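Long-range contact in beta-phosphoglucomutase (Bacteroides vulgatus, PDB 3DV9), which is a putative beta-phosphoglucomutase that probably interconverts beta-glucose 1-phosphate and glucose 6-phosphate with the help of a bound magnesium ion: residues 38-43 / 58-62. Sequence-based numbering, arbitrary orientation.
Sequences MPNHAE and REEAY. With EDO (1,2-ethanediol), chain D.
The Y62 ring lies obliquely against helix 38-51, its CE1 3.5 Å from CB of the selenomethionine M38 and its CE2 equally near CB of A42, so a broad flat residue spans one helical turn. CG of Y62 stands anti to the carbonyl carbon, which carries the phenol across to P39, where OH packs 3.6 Å from CD; the proline nitrogen, lacking a hydrogen, offers it no bond. Ethanediol C1 also approaches the ring obliquely. The carboxylate of E43 meets the edge of the R58 guanidinium, their planes only 9° apart. NH2 of R58 gives a nearly straight bond (168°) to the syn lone pair of E43 OE2 at 3.0 Å, a salt bridge suited to the solvent side; the positions of E43 OE1 and R58 NE are less sure. Where the helices come close, A42 and A61 are small enough for their CB atoms to lie 4.0 Å apart. With the Y62 ring cut back to an alanine, M38 and A42 would probably face a gap and P39 lose its neighbouring hydroxyl. The segment axes pass 8.6 Å apart at 117°, and M38 also touches D31 and E65 of the magnesium site, consistent with the helical cap of HAD-family beta-phosphoglucomutases.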
loop_
_atom_site.group_PDB
_atom_site.type_symbol
_atom_site.label_atom_id
_atom_site.label_comp_id
_atom_site.label_asym_id
_atom_site.label_seq_id
_atom_site.Cartn_x
_atom_site.Cartn_y
_atom_site.Cartn_z
HETATM N N MSE A 38 6.814 -8.539 -2.677
HETATM C CA MSE A 38 5.717 -9.461 -2.310
HETATM C C MSE A 38 6.017 -10.960 -2.547
HETATM O O MSE A 38 5.609 -11.819 -1.758
HETATM C CB MSE A 38 4.384 -9.002 -2.955
HETATM C CG MSE A 38 3.750 -7.781 -2.276
HETATM SE SE MSE A 38 3.506 -8.080 -0.320
HETATM C CE MSE A 38 2.428 -9.635 -0.431
ATOM N N PRO A 39 6.696 -11.299 -3.651
ATOM C CA PRO A 39 7.017 -12.727 -3.790
ATOM C C PRO A 39 7.724 -13.300 -2.558
ATOM O O PRO A 39 7.370 -14.398 -2.092
ATOM C CB PRO A 39 7.898 -12.766 -5.053
ATOM C CG PRO A 39 7.415 -11.579 -5.872
ATOM C CD PRO A 39 7.101 -10.511 -4.836
ATOM N N ASN A 40 8.685 -12.567 -2.018
ATOM C CA ASN A 40 9.394 -12.991 -0.794
ATOM C C ASN A 40 8.475 -12.984 0.415
ATOM O O ASN A 40 8.465 -13.941 1.200
ATOM C CB ASN A 40 10.635 -12.117 -0.516
ATOM C CG ASN A 40 11.502 -12.646 0.654
ATOM O OD1 ASN A 40 11.298 -13.751 1.152
ATOM N ND2 ASN A 40 12.467 -11.838 1.089
ATOM N N HIS A 41 7.703 -11.911 0.588
ATOM C CA HIS A 41 6.771 -11.862 1.731
ATOM C C HIS A 41 5.778 -13.052 1.685
ATOM O O HIS A 41 5.557 -13.729 2.676
ATOM C CB HIS A 41 5.960 -10.560 1.744
ATOM C CG HIS A 41 6.698 -9.357 2.247
ATOM N ND1 HIS A 41 7.088 -9.212 3.565
ATOM C CD2 HIS A 41 7.029 -8.200 1.630
ATOM C CE1 HIS A 41 7.684 -8.041 3.717
ATOM N NE2 HIS A 41 7.645 -7.398 2.562
ATOM N N ALA A 42 5.153 -13.277 0.535
ATOM C CA ALA A 42 4.188 -14.400 0.384
ATOM C C ALA A 42 4.774 -15.788 0.660
ATOM O O ALA A 42 4.163 -16.605 1.385
ATOM C CB ALA A 42 3.530 -14.345 -1.029
ATOM N N GLU A 43 5.922 -16.076 0.050
ATOM C CA GLU A 43 6.641 -17.327 0.310
ATOM C C GLU A 43 7.060 -17.472 1.782
ATOM O O GLU A 43 6.867 -18.552 2.356
ATOM C CB GLU A 43 7.845 -17.466 -0.633
ATOM C CG GLU A 43 8.641 -18.792 -0.477
ATOM C CD GLU A 43 7.806 -20.024 -0.786
ATOM O OE1 GLU A 43 6.679 -19.881 -1.286
ATOM O OE2 GLU A 43 8.270 -21.151 -0.547
ATOM N N ARG A 58 0.478 -19.073 -0.527
ATOM C CA ARG A 58 1.068 -17.858 -1.117
ATOM C C ARG A 58 -0.002 -16.913 -1.627
ATOM O O ARG A 58 0.101 -15.708 -1.421
ATOM C CB ARG A 58 2.020 -18.202 -2.269
ATOM C CG ARG A 58 3.338 -18.806 -1.806
ATOM C CD ARG A 58 3.929 -19.682 -2.924
ATOM N NE ARG A 58 4.965 -20.557 -2.375
ATOM C CZ ARG A 58 4.840 -21.867 -2.149
ATOM N NH1 ARG A 58 3.717 -22.515 -2.449
ATOM N NH2 ARG A 58 5.857 -22.527 -1.622
ATOM N N GLU A 59 -1.031 -17.458 -2.283
ATOM C CA GLU A 59 -2.136 -16.652 -2.801
ATOM C C GLU A 59 -2.961 -16.017 -1.688
ATOM O O GLU A 59 -3.321 -14.858 -1.781
ATOM C CB GLU A 59 -3.044 -17.500 -3.667
ATOM C CG GLU A 59 -2.400 -17.806 -5.007
ATOM C CD GLU A 59 -1.516 -19.038 -4.971
ATOM O OE1 GLU A 59 -1.517 -19.796 -3.961
ATOM O OE2 GLU A 59 -0.826 -19.262 -5.993
ATOM N N GLU A 60 -3.248 -16.769 -0.629
ATOM C CA GLU A 60 -3.951 -16.157 0.483
ATOM C C GLU A 60 -3.094 -15.068 1.159
ATOM O O GLU A 60 -3.642 -14.045 1.595
ATOM C CB GLU A 60 -4.493 -17.184 1.477
ATOM C CG GLU A 60 -5.593 -16.587 2.363
ATOM C CD GLU A 60 -5.928 -17.452 3.561
ATOM O OE1 GLU A 60 -6.664 -16.979 4.455
ATOM O OE2 GLU A 60 -5.437 -18.590 3.611
ATOM N N ALA A 61 -1.769 -15.251 1.200
ATOM C CA ALA A 61 -0.861 -14.175 1.664
ATOM C C ALA A 61 -1.017 -12.886 0.849
ATOM O O ALA A 61 -1.000 -11.790 1.393
ATOM C CB ALA A 61 0.622 -14.638 1.675
ATOM N N TYR A 62 -1.150 -13.043 -0.472
ATOM C CA TYR A 62 -1.426 -11.907 -1.334
ATOM C C TYR A 62 -2.782 -11.260 -0.958
ATOM O O TYR A 62 -2.888 -10.045 -0.927
ATOM C CB TYR A 62 -1.345 -12.318 -2.791
ATOM C CG TYR A 62 0.041 -12.274 -3.370
ATOM C CD1 TYR A 62 0.582 -11.064 -3.825
ATOM C CD2 TYR A 62 0.804 -13.437 -3.515
ATOM C CE1 TYR A 62 1.861 -11.011 -4.425
ATOM C CE2 TYR A 62 2.082 -13.390 -4.114
ATOM C CZ TYR A 62 2.611 -12.165 -4.533
ATOM O OH TYR A 62 3.854 -12.074 -5.160
HETATM C C1 EDO D . 2.321 -16.651 -5.721
HETATM O O1 EDO D . 2.447 -18.081 -5.718
HETATM C C2 EDO D . 1.586 -16.107 -6.948
HETATM O O2 EDO D . 1.770 -16.930 -8.126
#